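Local coordinates for protein acetyltransferase, GNAT family (Listeria monocytogenes str. 4b, PDB 2OH1) that probably transfers an acetyl group from acetyl-coenzyme A to an acceptor not yet identified, as a member of the GNAT acetyltransferase family, at residues E59-I62 against E63-E66; I118-S121 against K122-Y126; N152-Y155 against V156-F160. All blocks are in the same frame, centred on the assembly; numbering follows the deposited sequence.

Contact 1 of 3, residues E59-I62 against E63-E66; sequences EQRI and ELGE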
ATOM      1  N   GLU A  59       5.736  12.157   9.325  1.00 14.19           N
ATOM      2  CA  GLU A  59       4.830  13.223   9.825  1.00 16.62           C
ATOM      3  C   GLU A  59       4.038  13.808   8.667  1.00 15.45           C
ATOM      4  O   GLU A  59       2.840  14.109   8.817  1.00 15.91           O
ATOM      5  CB  GLU A  59       5.587  14.270  10.621  1.00 19.80           C
ATOM      6  CG  GLU A  59       6.171  13.667  11.901  1.00 20.10           C
ATOM      7  CD  GLU A  59       6.844  14.653  12.836  1.00 32.76           C
ATOM      8  OE1 GLU A  59       6.261  15.738  13.078  1.00 42.47           O
ATOM      9  OE2 GLU A  59       7.938  14.305  13.378  1.00 42.99           O
ATOM     10  N   GLN A  60       4.671  13.977   7.519  0.50 14.02           N
ATOM     11  CA  GLN A  60       3.961  14.545   6.390  0.50 14.95           C
ATOM     12  C   GLN A  60       3.029  13.505   5.763  0.50 13.96           C
ATOM     13  O   GLN A  60       1.936  13.842   5.290  0.50 15.26           O
ATOM     14  CB  GLN A  60       4.944  15.106   5.356  0.50 14.52           C
ATOM     15  CG  GLN A  60       4.283  15.832   4.220  0.50 18.17           C
ATOM     16  CD  GLN A  60       3.753  17.214   4.629  0.50 16.92           C
ATOM     17  OE1 GLN A  60       3.961  17.680   5.754  0.50 29.39           O
ATOM     18  NE2 GLN A  60       3.054  17.866   3.703  0.50 36.66           N
ATOM     19  N   ARG A  61       3.414  12.243   5.792  1.00 14.46           N
ATOM     20  CA  ARG A  61       2.436  11.181   5.399  1.00 14.71           C
ATOM     21  C   ARG A  61       1.152  11.251   6.259  1.00 15.37           C
ATOM     22  O   ARG A  61       0.033  11.238   5.743  1.00 16.08           O
ATOM     23  CB  ARG A  61       2.997   9.786   5.510  1.00 16.17           C
ATOM     24  CG  ARG A  61       4.186   9.525   4.653  1.00 15.23           C
ATOM     25  CD  ARG A  61       3.833   9.217   3.181  1.00 19.21           C
ATOM     26  NE  ARG A  61       3.608  10.404   2.440  1.00 20.68           N
ATOM     27  CZ  ARG A  61       4.529  11.288   2.075  1.00 19.05           C
ATOM     28  NH1 ARG A  61       5.826  11.092   2.357  1.00 20.32           N
ATOM     29  NH2 ARG A  61       4.165  12.365   1.393  1.00 21.39           N
ATOM     30  N   ILE A  62       1.316  11.392   7.563  1.00 14.10           N
ATOM     31  CA  ILE A  62       0.177  11.544   8.482  1.00 15.27           C
ATOM     32  C   ILE A  62      -0.619  12.819   8.205  1.00 16.37           C
ATOM     33  O   ILE A  62      -1.862  12.787   8.050  1.00 16.03           O
ATOM     34  CB  ILE A  62       0.664  11.425   9.958  1.00 15.12           C
ATOM     35  CG1 ILE A  62       1.120  10.041  10.291  1.00 15.40           C
ATOM     36  CG2 ILE A  62      -0.440  11.876  10.932  1.00 15.64           C
ATOM     37  CD1 ILE A  62       1.866   9.970  11.600  1.00 18.36           C
ATOM     38  N   GLU A  63       0.058  13.945   8.036  1.00 14.75           N
ATOM     39  CA  GLU A  63      -0.600  15.183   7.763  1.00 16.66           C
ATOM     40  C   GLU A  63      -1.449  15.163   6.509  1.00 14.39           C
ATOM     41  O   GLU A  63      -2.531  15.761   6.461  1.00 17.76           O
ATOM     42  CB  GLU A  63       0.416  16.263   7.606  1.00 18.40           C
ATOM     43  CG  GLU A  63      -0.197  17.613   7.423  1.00 30.05           C
ATOM     44  CD  GLU A  63       0.524  18.612   8.232  1.00 50.11           C
ATOM     45  OE1 GLU A  63       0.330  18.595   9.471  1.00 53.67           O
ATOM     46  OE2 GLU A  63       1.305  19.375   7.625  1.00 59.24           O
ATOM     47  N   LEU A  64      -0.945  14.497   5.492  1.00 14.47           N
ATOM     48  CA  LEU A  64      -1.622  14.466   4.221  1.00 14.69           C
ATOM     49  C   LEU A  64      -2.668  13.362   4.096  1.00 14.14           C
ATOM     50  O   LEU A  64      -3.352  13.238   3.050  1.00 16.50           O
ATOM     51  CB  LEU A  64      -0.587  14.239   3.129  1.00 15.43           C
ATOM     52  CG  LEU A  64       0.425  15.372   2.913  1.00 17.65           C
ATOM     53  CD1 LEU A  64       1.541  14.932   1.956  1.00 19.20           C
ATOM     54  CD2 LEU A  64      -0.293  16.646   2.433  1.00 21.61           C
ATOM     55  N   GLY A  65      -2.871  12.609   5.171  1.00 13.76           N
ATOM     56  CA  GLY A  65      -3.889  11.564   5.152  1.00 14.84           C
ATOM     57  C   GLY A  65      -3.518  10.378   4.263  1.00 15.87           C
ATOM     58  O   GLY A  65      -4.408   9.736   3.661  1.00 17.86           O
ATOM     59  N   GLU A  66      -2.231  10.072   4.242  1.00 15.16           N
ATOM     60  CA  GLU A  66      -1.695   9.041   3.380  1.00 15.26           C
ATOM     61  C   GLU A  66      -1.368   7.745   4.113  1.00 15.46           C
ATOM     62  O   GLU A  66      -0.735   6.862   3.504  1.00 17.21           O
ATOM     63  CB  GLU A  66      -0.458   9.603   2.643  1.00 16.33           C
ATOM     64  CG  GLU A  66      -0.882  10.579   1.559  1.00 16.33           C
ATOM     65  CD  GLU A  66       0.235  11.274   0.774  1.00 18.08           C
ATOM     66  OE1 GLU A  66       1.376  11.357   1.271  1.00 19.55           O
ATOM     67  OE2 GLU A  66      -0.000  11.725  -0.368  1.00 18.93           O
TER

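Contact 2 of 3, residues I118-S121 against K122-Y126; sequences ISLS and KQMIY. With EDO (1,2-ethanediol), chain G.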
ATOM      1  N   ILE A 118      -4.935 -14.047   5.578  1.00 17.92           N
ATOM      2  CA  ILE A 118      -6.367 -13.901   5.512  1.00 16.13           C
ATOM      3  C   ILE A 118      -6.715 -12.919   4.356  1.00 12.98           C
ATOM      4  O   ILE A 118      -7.842 -12.448   4.287  1.00 17.58           O
ATOM      5  CB  ILE A 118      -7.027 -13.473   6.874  1.00 17.92           C
ATOM      6  CG1 ILE A 118      -6.513 -12.143   7.410  1.00 20.45           C
ATOM      7  CG2 ILE A 118      -6.824 -14.602   7.934  1.00 19.42           C
ATOM      8  CD1 ILE A 118      -7.260 -11.636   8.667  1.00 19.24           C
ATOM      9  N   SER A 119      -5.710 -12.606   3.532  1.00 15.49           N
ATOM     10  CA  SER A 119      -5.855 -11.610   2.434  1.00 14.37           C
ATOM     11  C   SER A 119      -6.334 -10.265   2.972  1.00 15.78           C
ATOM     12  O   SER A 119      -7.185  -9.550   2.395  1.00 16.55           O
ATOM     13  CB  SER A 119      -6.730 -12.145   1.288  1.00 18.22           C
ATOM     14  OG  SER A 119      -6.093 -13.254   0.649  1.00 20.38           O
ATOM     15  N   LEU A 120      -5.835  -9.883   4.157  1.00 13.24           N
ATOM     16  CA  LEU A 120      -6.140  -8.566   4.661  1.00 13.99           C
ATOM     17  C   LEU A 120      -5.719  -7.456   3.665  1.00 12.07           C
ATOM     18  O   LEU A 120      -6.411  -6.450   3.566  1.00 13.81           O
ATOM     19  CB  LEU A 120      -5.491  -8.397   6.059  1.00 14.89           C
ATOM     20  CG  LEU A 120      -5.794  -7.082   6.782  1.00 16.53           C
ATOM     21  CD1 LEU A 120      -7.250  -6.983   7.107  1.00 17.46           C
ATOM     22  CD2 LEU A 120      -4.895  -6.950   8.068  1.00 18.75           C
ATOM     23  N   SER A 121      -4.632  -7.691   2.922  1.00 12.75           N
ATOM     24  CA  SER A 121      -4.147  -6.709   1.947  1.00 13.44           C
ATOM     25  C   SER A 121      -5.224  -6.428   0.906  1.00 13.43           C
ATOM     26  O   SER A 121      -5.277  -5.321   0.420  1.00 13.67           O
ATOM     27  CB  SER A 121      -2.832  -7.176   1.293  1.00 17.02           C
ATOM     28  OG  SER A 121      -3.001  -8.449   0.720  1.00 23.53           O
ATOM     29  N   LYS A 122      -6.043  -7.412   0.550  1.00 13.89           N
ATOM     30  CA  LYS A 122      -7.092  -7.190  -0.462  1.00 13.63           C
ATOM     31  C   LYS A 122      -8.068  -6.146   0.055  1.00 15.14           C
ATOM     32  O   LYS A 122      -8.497  -5.257  -0.668  1.00 14.74           O
ATOM     33  CB  LYS A 122      -7.840  -8.479  -0.754  1.00 17.44           C
ATOM     34  CG  LYS A 122      -8.922  -8.333  -1.827  1.00 18.44           C
ATOM     35  CD  LYS A 122      -9.595  -9.648  -2.104  1.00 25.19           C
ATOM     36  CE  LYS A 122     -10.328  -9.657  -3.449  1.00 38.73           C
ATOM     37  NZ  LYS A 122     -11.102 -10.919  -3.619  1.00 50.52           N
ATOM     38  N   GLN A 123      -8.430  -6.239   1.329  1.00 14.38           N
ATOM     39  CA  GLN A 123      -9.363  -5.316   1.925  1.00 14.03           C
ATOM     40  C   GLN A 123      -8.717  -3.953   2.185  1.00 16.79           C
ATOM     41  O   GLN A 123      -9.407  -2.928   2.162  1.00 16.69           O
ATOM     42  CB  GLN A 123      -9.956  -5.858   3.234  1.00 17.33           C
ATOM     43  CG  GLN A 123     -10.620  -7.214   3.129  1.00 20.48           C
ATOM     44  CD  GLN A 123     -11.603  -7.297   1.971  1.00 24.51           C
ATOM     45  OE1 GLN A 123     -12.393  -6.390   1.764  1.00 29.87           O
ATOM     46  NE2 GLN A 123     -11.529  -8.379   1.199  1.00 29.30           N
HETATM   47  N   MSE A 124      -7.413  -3.933   2.495  1.00 14.49           N
HETATM   48  CA  MSE A 124      -6.688  -2.672   2.634  1.00 14.17           C
HETATM   49  C   MSE A 124      -6.715  -1.897   1.306  1.00 15.44           C
HETATM   50  O   MSE A 124      -7.046  -0.717   1.246  1.00 16.30           O
HETATM   51  CB  MSE A 124      -5.273  -2.912   3.122  1.00 15.87           C
HETATM   52  CG  MSE A 124      -5.313  -3.508   4.485  1.00 15.74           C
HETATM   53 SE   MSE A 124      -3.704  -4.289   5.178  0.75 15.85          SE
HETATM   54  CE  MSE A 124      -2.856  -2.711   5.166  1.00 14.60           C
ATOM     55  N   ILE A 125      -6.399  -2.598   0.210  1.00 14.22           N
ATOM     56  CA  ILE A 125      -6.440  -1.956  -1.103  1.00 15.86           C
ATOM     57  C   ILE A 125      -7.888  -1.539  -1.447  1.00 16.92           C
ATOM     58  O   ILE A 125      -8.091  -0.438  -1.966  1.00 18.51           O
ATOM     59  CB  ILE A 125      -5.902  -2.915  -2.142  1.00 17.17           C
ATOM     60  CG1 ILE A 125      -4.417  -3.161  -1.887  1.00 18.86           C
ATOM     61  CG2 ILE A 125      -6.162  -2.382  -3.615  1.00 19.54           C
ATOM     62  CD1 ILE A 125      -3.825  -4.243  -2.714  1.00 20.06           C
ATOM     63  N   TYR A 126      -8.882  -2.357  -1.158  1.00 17.69           N
ATOM     64  CA  TYR A 126     -10.281  -2.018  -1.382  1.00 19.38           C
ATOM     65  C   TYR A 126     -10.668  -0.710  -0.686  1.00 18.80           C
ATOM     66  O   TYR A 126     -11.461   0.109  -1.208  1.00 18.48           O
ATOM     67  CB  TYR A 126     -11.168  -3.147  -0.900  1.00 21.80           C
ATOM     68  CG  TYR A 126     -12.636  -2.896  -1.169  1.00 31.48           C
ATOM     69  CD1 TYR A 126     -13.122  -2.801  -2.475  1.00 39.35           C
ATOM     70  CD2 TYR A 126     -13.545  -2.747  -0.115  1.00 41.16           C
ATOM     71  CE1 TYR A 126     -14.469  -2.574  -2.730  1.00 40.96           C
ATOM     72  CE2 TYR A 126     -14.897  -2.525  -0.358  1.00 45.51           C
ATOM     73  CZ  TYR A 126     -15.348  -2.436  -1.667  1.00 41.24           C
ATOM     74  OH  TYR A 126     -16.694  -2.196  -1.920  1.00 53.46           O
TER
HETATM   75  C1  EDO G 181      -7.299 -13.625  -2.695  1.00 55.19           C
HETATM   76  O1  EDO G 181      -7.652 -14.025  -1.359  1.00 50.59           O
HETATM   77  C2  EDO G 181      -8.291 -12.575  -3.190  1.00 61.36           C
HETATM   78  O2  EDO G 181      -8.760 -12.734  -4.536  1.00 57.03           O
HETATM   79  O   HOH W   1      -9.893 -10.385   1.814  1.00 35.83           O

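Contact 3 of 3, residues N152-Y155 against V156-F160; sequences NQMY and VRYGF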
ATOM      1  N   ASN A 152       3.194 -10.378  -7.872  1.00 17.05           N
ATOM      2  CA  ASN A 152       2.583 -10.042  -9.172  1.00 15.53           C
ATOM      3  C   ASN A 152       1.269 -10.808  -9.344  1.00 14.91           C
ATOM      4  O   ASN A 152       0.259 -10.206  -9.729  1.00 16.14           O
ATOM      5  CB  ASN A 152       3.531 -10.314 -10.337  1.00 14.08           C
ATOM      6  CG  ASN A 152       4.564  -9.190 -10.532  1.00 14.55           C
ATOM      7  OD1 ASN A 152       4.258  -8.097 -11.016  1.00 17.82           O
ATOM      8  ND2 ASN A 152       5.803  -9.463 -10.144  1.00 16.54           N
ATOM      9  N   GLN A 153       1.265 -12.106  -9.008  1.00 15.22           N
ATOM     10  CA  GLN A 153       0.016 -12.904  -9.093  1.00 15.30           C
ATOM     11  C   GLN A 153      -1.083 -12.284  -8.229  1.00 14.25           C
ATOM     12  O   GLN A 153      -2.247 -12.235  -8.620  1.00 16.80           O
ATOM     13  CB  GLN A 153       0.201 -14.356  -8.670  1.00 17.86           C
ATOM     14  CG  GLN A 153       0.908 -15.185  -9.643  1.00 23.57           C
ATOM     15  CD  GLN A 153       1.314 -16.570  -9.097  1.00 27.41           C
ATOM     16  OE1 GLN A 153       1.944 -16.688  -8.039  1.00 39.36           O
ATOM     17  NE2 GLN A 153       1.023 -17.599  -9.863  1.00 35.24           N
HETATM   18  N   MSE A 154      -0.676 -11.801  -7.051  1.00 16.06           N
HETATM   19  CA  MSE A 154      -1.622 -11.250  -6.094  1.00 17.75           C
HETATM   20  C   MSE A 154      -2.296 -10.015  -6.665  1.00 16.09           C
HETATM   21  O   MSE A 154      -3.496  -9.860  -6.653  1.00 16.04           O
HETATM   22  CB  MSE A 154      -0.905 -10.949  -4.783  1.00 18.97           C
HETATM   23  CG  MSE A 154      -1.868 -10.491  -3.738  1.00 16.80           C
HETATM   24 SE   MSE A 154      -1.048  -9.784  -2.119  0.75 23.00          SE
HETATM   25  CE  MSE A 154      -0.786  -8.032  -2.815  1.00 30.63           C
ATOM     26  N   TYR A 155      -1.503  -9.099  -7.200  1.00 15.24           N
ATOM     27  CA  TYR A 155      -2.107  -7.905  -7.756  1.00 17.87           C
ATOM     28  C   TYR A 155      -3.095  -8.211  -8.892  1.00 15.39           C
ATOM     29  O   TYR A 155      -4.137  -7.597  -9.017  1.00 14.64           O
ATOM     30  CB  TYR A 155      -1.029  -6.913  -8.215  1.00 17.72           C
ATOM     31  CG  TYR A 155      -0.194  -6.379  -7.066  1.00 19.04           C
ATOM     32  CD1 TYR A 155      -0.807  -5.867  -5.931  1.00 22.14           C
ATOM     33  CD2 TYR A 155       1.176  -6.337  -7.135  1.00 23.30           C
ATOM     34  CE1 TYR A 155      -0.049  -5.315  -4.889  1.00 20.50           C
ATOM     35  CE2 TYR A 155       1.931  -5.824  -6.110  1.00 26.14           C
ATOM     36  CZ  TYR A 155       1.316  -5.297  -4.998  1.00 21.24           C
ATOM     37  OH  TYR A 155       2.125  -4.745  -3.999  1.00 24.72           O
ATOM     38  N   VAL A 156      -2.733  -9.154  -9.747  1.00 14.58           N
ATOM     39  CA  VAL A 156      -3.661  -9.546 -10.814  1.00 15.04           C
ATOM     40  C   VAL A 156      -4.950 -10.144 -10.222  1.00 14.73           C
ATOM     41  O   VAL A 156      -6.057  -9.823 -10.634  1.00 16.55           O
ATOM     42  CB  VAL A 156      -2.957 -10.504 -11.798  1.00 16.75           C
ATOM     43  CG1 VAL A 156      -3.981 -11.119 -12.838  1.00 18.25           C
ATOM     44  CG2 VAL A 156      -1.740  -9.790 -12.413  1.00 17.95           C
ATOM     45  N   ARG A 157      -4.794 -11.018  -9.248  1.00 16.90           N
ATOM     46  CA  ARG A 157      -5.923 -11.665  -8.571  1.00 19.12           C
ATOM     47  C   ARG A 157      -6.838 -10.619  -7.934  1.00 19.43           C
ATOM     48  O   ARG A 157      -8.061 -10.778  -7.942  1.00 20.66           O
ATOM     49  CB  ARG A 157      -5.395 -12.596  -7.502  1.00 21.59           C
ATOM     50  CG  ARG A 157      -6.427 -13.505  -6.941  1.00 31.66           C
ATOM     51  CD  ARG A 157      -5.772 -14.666  -6.238  1.00 36.90           C
ATOM     52  NE  ARG A 157      -5.077 -14.222  -5.040  1.00 38.98           N
ATOM     53  CZ  ARG A 157      -3.760 -14.302  -4.844  1.00 36.74           C
ATOM     54  NH1 ARG A 157      -2.953 -14.826  -5.758  1.00 29.63           N
ATOM     55  NH2 ARG A 157      -3.250 -13.869  -3.698  1.00 40.84           N
ATOM     56  N   TYR A 158      -6.248  -9.548  -7.421  1.00 18.69           N
ATOM     57  CA  TYR A 158      -7.005  -8.438  -6.830  1.00 19.05           C
ATOM     58  C   TYR A 158      -7.619  -7.468  -7.845  1.00 19.42           C
ATOM     59  O   TYR A 158      -8.203  -6.457  -7.461  1.00 21.76           O
ATOM     60  CB  TYR A 158      -6.132  -7.645  -5.859  1.00 19.88           C
ATOM     61  CG  TYR A 158      -5.674  -8.343  -4.580  1.00 18.61           C
ATOM     62  CD1 TYR A 158      -6.103  -9.617  -4.184  1.00 21.28           C
ATOM     63  CD2 TYR A 158      -4.865  -7.625  -3.686  1.00 21.91           C
ATOM     64  CE1 TYR A 158      -5.650 -10.179  -2.970  1.00 21.78           C
ATOM     65  CE2 TYR A 158      -4.435  -8.171  -2.513  1.00 25.99           C
ATOM     66  CZ  TYR A 158      -4.823  -9.425  -2.153  1.00 19.58           C
ATOM     67  OH  TYR A 158      -4.400  -9.948  -0.948  1.00 26.80           O
ATOM     68  N   GLY A 159      -7.492  -7.750  -9.147  1.00 16.81           N
ATOM     69  CA  GLY A 159      -8.174  -6.994 -10.174  1.00 17.78           C
ATOM     70  C   GLY A 159      -7.403  -5.858 -10.815  1.00 15.87           C
ATOM     71  O   GLY A 159      -7.987  -5.089 -11.553  1.00 18.11           O
ATOM     72  N   PHE A 160      -6.109  -5.760 -10.547  1.00 15.68           N
ATOM     73  CA  PHE A 160      -5.302  -4.767 -11.201  1.00 15.74           C
ATOM     74  C   PHE A 160      -4.947  -5.195 -12.610  1.00 18.06           C
ATOM     75  O   PHE A 160      -4.760  -6.373 -12.877  1.00 17.85           O
ATOM     76  CB  PHE A 160      -4.027  -4.504 -10.415  1.00 15.83           C
ATOM     77  CG  PHE A 160      -4.235  -3.684  -9.208  1.00 17.65           C
ATOM     78  CD1 PHE A 160      -4.710  -4.268  -8.024  1.00 18.82           C
ATOM     79  CD2 PHE A 160      -4.008  -2.319  -9.249  1.00 19.31           C
ATOM     80  CE1 PHE A 160      -4.904  -3.471  -6.906  1.00 21.33           C
ATOM     81  CE2 PHE A 160      -4.215  -1.534  -8.125  1.00 20.31           C
ATOM     82  CZ  PHE A 160      -4.662  -2.116  -6.980  1.00 21.36           C
TER

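Contact 1 of 3, residues E59-I62 against E63-E66
Arg61 and Glu66 meet in a salt bridge at the C-terminal end of helix 58-63. The guanidinium presents its NE side, and two nitrogens close on a single carboxylate oxygen: Arg61 NE lies 2.7 Å from Glu66 OE1, and Arg61 NH2 lies 3.0 Å from the same Glu66 OE1. The bond from NE is the straighter, 157° at the hydrogen against 136° from NH2. Both reach OE1 within a few degrees of the guanidinium plane. Because both nitrogens share OE1, and the carboxylate is turned 35° from the guanidinium plane, the pair is neither two-oxygen nor coplanar. Bends at chi2 and chi3 curl the arginine across the end of the helix, so that its NE side faces Glu66, whereas the glutamate runs extended beyond CG.

Leu64 flanks the arginine, with its CD1 3.7 Å from Arg61 NH2, and the same methyl packs at 3.7 Å against Gln60 CG, so the glutamine crosses the leucine at a slant, one helical turn on.

The backbone sets these side chains in place. Glu66 N donates to Arg61 O at 3.0 Å, and Gly65 N to Ile62 O at 3.1 Å, which with the positive phi of Gly65 makes a Schellman motif. The bond between Glu66 and Arg61 joins the same two residues as the salt bridge, so backbone and side chains clasp the turn together.

Further out, Arg61 NH1 pairs with Asp54, and Glu66 OE2 accepts from the backbone N of Lys85, so both charged groups have second partners. Ile62 packs on the loop at Ala19 and Pro21, while Arg61 and Glu66 lie against strand 77-84, beside which the chain continues as strand 67-71.

Contact 2 of 3, residues I118-S121 against K122-Y126
Ser119 O is approached by two donors at the first turn of helix 120-134. A water lies 2.9 Å from Ser119 O and donates to it, while accepting from Gln123 NE2 at 2.7 Å, and so bridges the carbonyl to the glutamine amide. Lys122 N adds a weak, bent bond of 3.0 Å to Ser119 O. Ser119 occupies the N-cap position, but its hydroxyl makes no capping bond: with chi1 at -65°, OG meets O1 of a 1,2-ethanediol at 2.7 Å. The extended side chain of Lys122 runs along the same diol, a probable crystallisation additive.

On the buried side, the selenium of Met124, a selenomethionine, packs on Leu120, Met124 SE lying 3.8 Å from Leu120 CG. Met124 N bonds to Leu120 O at 2.9 Å, and Ile125 N to Ser121 O at 3.0 Å. Ser121 OG hydrogen-bonds to Tyr158 OH and to an unidentified ligand, which also takes the Ser119 N-H. In the GNAT fold, the start of the helix after the long central strand is where acetyl-coenzyme A pyrophosphate usually binds; this helix begins the crossover from strand 103-111 to strand 139-145.

Contact 3 of 3, residues N152-Y155 against V156-F160
A Schellman motif ends helix 149-157; the side chains of Arg157 and Tyr158 fold back over Met154 in the last turn, and Phe160 approaches Tyr155. Met154, a selenomethionine, lies across the Tyr158 ring: Met154 CG is 3.8 Å from the ring centroid and only 21° off its normal, a CH-pi contact over one face. The selenium stands farther out, Met154 SE lying 4.5 Å from the Tyr158 centroid and 45° off the normal, an oblique Met-aromatic contact. With CG opposite the backbone N (chi1 -175°) the chain stands out from the helix, and the Tyr158 ring leans back from one turn later to meet it. Beside it, one face of the Arg157 guanidinium, toward its rim, lies over Met154 CA, with Arg157 NH2 3.6 Å from Met154 CG, so the CG methylene touches both flat groups.

Gly159, with positive phi, reverses the backbone and lets Phe160 N reach Tyr155 O at 3.1 Å, while Gly159 N bonds to Val156 O at 2.9 Å. The Tyr155 oxygen also lies near the plane of the Phe160 ring, at its edge, Phe160 CD1 being 3.5 Å from Tyr155 O. Tyr158 N bonds to Met154 O at 2.9 Å, securing the backbone that carries the ring, whose hydroxyl has Ser121 as partner. The Asn152 amide bonds to Tyr172 OH and to the carbonyls of Ile145 and Asn148.

Tyr155 packs on strand 139-145, and Phe160 reaches Leu142 of that strand, Tyr172 and Lys174 of strand 169-175, and Ile125 of helix 120-134; Tyr158 also leans on this helix, at Lys122 and Ile125.

In the fold
From the N terminus the three contacts follow in series, none enclosing or crossing another. Contact 1 closes the turn that leads from helix 58-63 into strand 67-71. Contact 2 begins helix 120-134 after the loop from strand 103-111, and contact 3 turns the chain from helix 149-157 into strand 161-166. Contacts 2 and 3 touch: the bond between the Ser121 and Tyr158 hydroxyls and the packing of Ile125 join them, so the start of one helix is tied to the end of the next. Contact 1 stands apart, its centre about 27 Å from that of contact 3, on the opposite side of the chain's centre.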